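Local atomic coordinates of BF1531-like N-terminal domain-containing protein (Bacteroides fragilis, PDB entry 3SLR), a protein that is of unknown function but carries, in this N-terminal part, a HAD-like phosphatase domain that binds magnesium and may hydrolyse ester bonds. Residues A[275-286]-A[302-313]. Residues are numbered along the deposited sequence; the frame is centred on the assembly and turned at random.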
# COMPACT_ATOMS: atom_id res chain seq x y z
N ILE A 275 8.33 -16.92 5.20
CA ILE A 275 7.69 -16.92 6.51
C ILE A 275 8.57 -17.57 7.57
O ILE A 275 9.10 -18.66 7.36
CB ILE A 275 6.33 -17.64 6.50
CG1 ILE A 275 5.52 -17.24 5.26
CG2 ILE A 275 5.56 -17.33 7.79
CD1 ILE A 275 5.14 -15.77 5.20
N ALA A 276 8.70 -16.92 8.72
CA ALA A 276 9.46 -17.48 9.82
C ALA A 276 8.62 -17.41 11.09
O ALA A 276 7.74 -16.56 11.20
CB ALA A 276 10.77 -16.71 10.01
N VAL A 277 8.90 -18.30 12.04
CA VAL A 277 8.24 -18.25 13.34
C VAL A 277 9.25 -17.86 14.41
O VAL A 277 10.41 -18.29 14.37
CB VAL A 277 7.55 -19.61 13.68
CG1 VAL A 277 7.20 -19.69 15.16
CG2 VAL A 277 6.30 -19.81 12.82
N CYS A 278 8.82 -17.02 15.35
CA CYS A 278 9.65 -16.64 16.49
C CYS A 278 8.76 -16.59 17.73
O CYS A 278 7.98 -15.66 17.91
CB CYS A 278 10.33 -15.28 16.26
SG CYS A 278 11.54 -14.85 17.58
N SER A 279 8.88 -17.63 18.56
CA SER A 279 7.91 -17.86 19.62
C SER A 279 8.58 -18.28 20.93
O SER A 279 9.58 -19.00 20.92
CB SER A 279 6.92 -18.94 19.15
OG SER A 279 6.02 -19.34 20.18
N LYS A 280 8.04 -17.80 22.04
CA LYS A 280 8.43 -18.24 23.38
C LYS A 280 7.66 -19.53 23.67
O LYS A 280 6.53 -19.48 24.13
CB LYS A 280 8.04 -17.17 24.41
CG LYS A 280 9.18 -16.60 25.26
CD LYS A 280 10.23 -15.91 24.42
CE LYS A 280 11.09 -14.94 25.24
NZ LYS A 280 10.36 -13.71 25.70
N ASN A 281 8.28 -20.67 23.36
CA ASN A 281 7.64 -21.97 23.52
C ASN A 281 8.67 -23.07 23.40
O ASN A 281 9.74 -22.89 22.81
CB ASN A 281 6.57 -22.20 22.43
CG ASN A 281 5.18 -21.75 22.84
OD1 ASN A 281 4.52 -20.97 22.13
ND2 ASN A 281 4.70 -22.24 23.98
N ASN A 282 8.34 -24.23 23.96
CA ASN A 282 9.03 -25.46 23.62
C ASN A 282 8.79 -25.75 22.14
O ASN A 282 7.65 -25.67 21.67
CB ASN A 282 8.50 -26.59 24.50
CG ASN A 282 8.99 -27.95 24.05
OD1 ASN A 282 8.33 -28.65 23.28
ND2 ASN A 282 10.17 -28.34 24.54
N GLU A 283 9.85 -26.08 21.41
CA GLU A 283 9.71 -26.26 19.96
C GLU A 283 8.71 -27.35 19.60
O GLU A 283 7.88 -27.17 18.71
CB GLU A 283 11.06 -26.55 19.31
CG GLU A 283 10.99 -26.67 17.80
CD GLU A 283 12.29 -27.19 17.20
OE1 GLU A 283 13.27 -26.42 17.18
OE2 GLU A 283 12.32 -28.36 16.76
N GLY A 284 8.80 -28.49 20.29
CA GLY A 284 7.87 -29.58 20.05
C GLY A 284 6.42 -29.16 20.16
O GLY A 284 5.60 -29.47 19.28
N LYS A 285 6.09 -28.46 21.24
CA LYS A 285 4.72 -28.02 21.49
C LYS A 285 4.25 -27.00 20.45
O LYS A 285 3.08 -26.99 20.04
CB LYS A 285 4.60 -27.41 22.88
CG LYS A 285 4.86 -28.39 24.02
CD LYS A 285 4.44 -27.80 25.36
CE LYS A 285 4.51 -28.83 26.48
NZ LYS A 285 3.76 -30.08 26.16
N ALA A 286 5.17 -26.13 20.05
CA ALA A 286 4.85 -25.07 19.10
C ALA A 286 4.56 -25.64 17.73
O ALA A 286 3.74 -25.10 17.00
CB ALA A 286 6.01 -24.06 19.02
N ASP A 302 5.14 -24.34 5.04
CA ASP A 302 5.00 -22.92 4.70
C ASP A 302 6.01 -22.09 5.48
O ASP A 302 6.21 -20.91 5.18
CB ASP A 302 3.59 -22.43 5.01
CG ASP A 302 2.54 -23.06 4.11
OD1 ASP A 302 2.81 -23.23 2.90
OD2 ASP A 302 1.45 -23.39 4.62
N ILE A 303 6.65 -22.70 6.47
CA ILE A 303 7.54 -21.96 7.36
C ILE A 303 9.00 -22.25 7.04
O ILE A 303 9.47 -23.38 7.22
CB ILE A 303 7.25 -22.29 8.84
CG1 ILE A 303 5.75 -22.17 9.16
CG2 ILE A 303 8.07 -21.41 9.74
CD1 ILE A 303 5.21 -20.76 9.08
N ALA A 304 9.73 -21.23 6.58
CA ALA A 304 11.13 -21.40 6.18
C ALA A 304 12.09 -21.61 7.35
O ALA A 304 13.01 -22.42 7.26
CB ALA A 304 11.58 -20.21 5.34
N VAL A 305 11.88 -20.87 8.43
CA VAL A 305 12.72 -20.99 9.62
C VAL A 305 11.80 -20.97 10.82
O VAL A 305 11.02 -20.04 10.97
CB VAL A 305 13.70 -19.81 9.75
CG1 VAL A 305 14.68 -20.06 10.88
CG2 VAL A 305 14.44 -19.58 8.43
N PHE A 306 11.90 -21.99 11.66
CA PHE A 306 10.99 -22.14 12.79
C PHE A 306 11.79 -22.06 14.08
O PHE A 306 12.54 -22.99 14.42
CB PHE A 306 10.24 -23.47 12.68
CG PHE A 306 8.97 -23.54 13.50
CD1 PHE A 306 9.02 -23.53 14.89
CD2 PHE A 306 7.74 -23.65 12.88
CE1 PHE A 306 7.85 -23.60 15.64
CE2 PHE A 306 6.56 -23.73 13.63
CZ PHE A 306 6.62 -23.70 15.01
N VAL A 307 11.66 -20.95 14.80
CA VAL A 307 12.42 -20.74 16.03
C VAL A 307 11.47 -20.64 17.21
O VAL A 307 10.70 -19.69 17.32
CB VAL A 307 13.28 -19.45 15.97
CG1 VAL A 307 14.03 -19.25 17.28
CG2 VAL A 307 14.25 -19.52 14.80
N ALA A 308 11.49 -21.65 18.06
CA ALA A 308 10.71 -21.65 19.29
C ALA A 308 11.62 -22.04 20.44
O ALA A 308 12.12 -23.16 20.48
CB ALA A 308 9.53 -22.64 19.19
N ASN A 309 11.82 -21.12 21.37
CA ASN A 309 12.60 -21.40 22.57
C ASN A 309 12.27 -20.34 23.59
O ASN A 309 11.36 -19.54 23.39
CB ASN A 309 14.10 -21.44 22.27
CG ASN A 309 14.61 -20.13 21.69
OD1 ASN A 309 14.34 -19.05 22.21
ND2 ASN A 309 15.35 -20.22 20.59
N TRP A 310 13.04 -20.30 24.68
CA TRP A 310 12.72 -19.39 25.78
C TRP A 310 13.67 -18.21 25.85
O TRP A 310 13.68 -17.44 26.83
CB TRP A 310 12.66 -20.18 27.09
CG TRP A 310 11.63 -21.27 27.03
CD1 TRP A 310 11.84 -22.60 26.82
CD2 TRP A 310 10.21 -21.11 27.14
NE1 TRP A 310 10.65 -23.28 26.80
CE2 TRP A 310 9.63 -22.39 27.00
CE3 TRP A 310 9.37 -20.01 27.36
CZ2 TRP A 310 8.25 -22.60 27.07
CZ3 TRP A 310 8.00 -20.22 27.42
CH2 TRP A 310 7.45 -21.50 27.28
N GLU A 311 14.46 -18.04 24.80
CA GLU A 311 15.38 -16.91 24.68
C GLU A 311 14.69 -15.65 24.17
O GLU A 311 13.63 -15.73 23.54
CB GLU A 311 16.55 -17.29 23.78
CG GLU A 311 17.54 -18.21 24.46
CD GLU A 311 18.13 -17.55 25.70
OE1 GLU A 311 18.99 -16.65 25.55
OE2 GLU A 311 17.72 -17.91 26.82
N ASN A 312 15.29 -14.50 24.44
CA ASN A 312 14.72 -13.23 23.99
C ASN A 312 14.56 -13.22 22.47
O ASN A 312 15.36 -13.80 21.74
CB ASN A 312 15.56 -12.05 24.47
CG ASN A 312 16.84 -11.88 23.67
OD1 ASN A 312 16.84 -11.28 22.60
ND2 ASN A 312 17.94 -12.40 24.20
N LYS A 313 13.50 -12.57 21.99
CA LYS A 313 13.20 -12.63 20.57
C LYS A 313 14.21 -11.85 19.71
O LYS A 313 14.43 -12.19 18.55
CB LYS A 313 11.76 -12.20 20.32
CG LYS A 313 10.77 -13.14 20.99
CD LYS A 313 9.37 -12.95 20.47
CE LYS A 313 8.45 -14.02 21.03
NZ LYS A 313 7.22 -14.16 20.22
O HOH W 1 8.31 -19.60 3.97
O HOH W 2 11.54 -16.56 21.69
O HOH W 3 6.10 -15.64 22.26
O HOH W 4 11.99 -11.37 24.06
O HOH W 5 13.41 -23.76 17.57
O HOH W 6 12.44 -25.21 22.21
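Val277 gives its backbone N-H to Val305 O (N to O 2.9 Å) and takes Val307 N on its own O, while Val307 O accepts from Ser279 N and Ser279 O from Asn309 N. This alternation, with strand axes 4° apart, establishes parallel pairing of 275-280 with 305-309. Val305 N finds no partner: the nearby Ile275 O is taken by Ala304 N (N to O 2.8 Å). At the outer strand, one water bridges Ala308 N and Glu283 OE1, and another links Glu283 N to Ala308 O. Strands 274-280 and 305-309 are joined through helix 283-292 in a right-handed beta-alpha-beta crossover within a Rossmann-like HAD phosphatase domain. Under that helix, Val277 CB sits 4.1 Å from the Phe306 ring centroid and 7° off its normal, a CH-pi contact, while Ala286 CB meets the ring edge at CE1 (3.9 Å). Asn282 OD1 N-caps the helix, accepting from Lys285 N in the carbonyl plane. On the other sheet face Lys313, extended beyond CG, runs past Cys278 SG (3.8 Å from its CB) until NZ donates to Cys278 O at 2.9 Å, tilted 28° from the carbonyl plane. The same NZ salt-bridges Asp335, a magnesium ligand in another structure of the protein, bonds weakly to Asp228, which binds magnesium here, and shares a water with Lys280 N. Lys280 NZ pairs with Glu340.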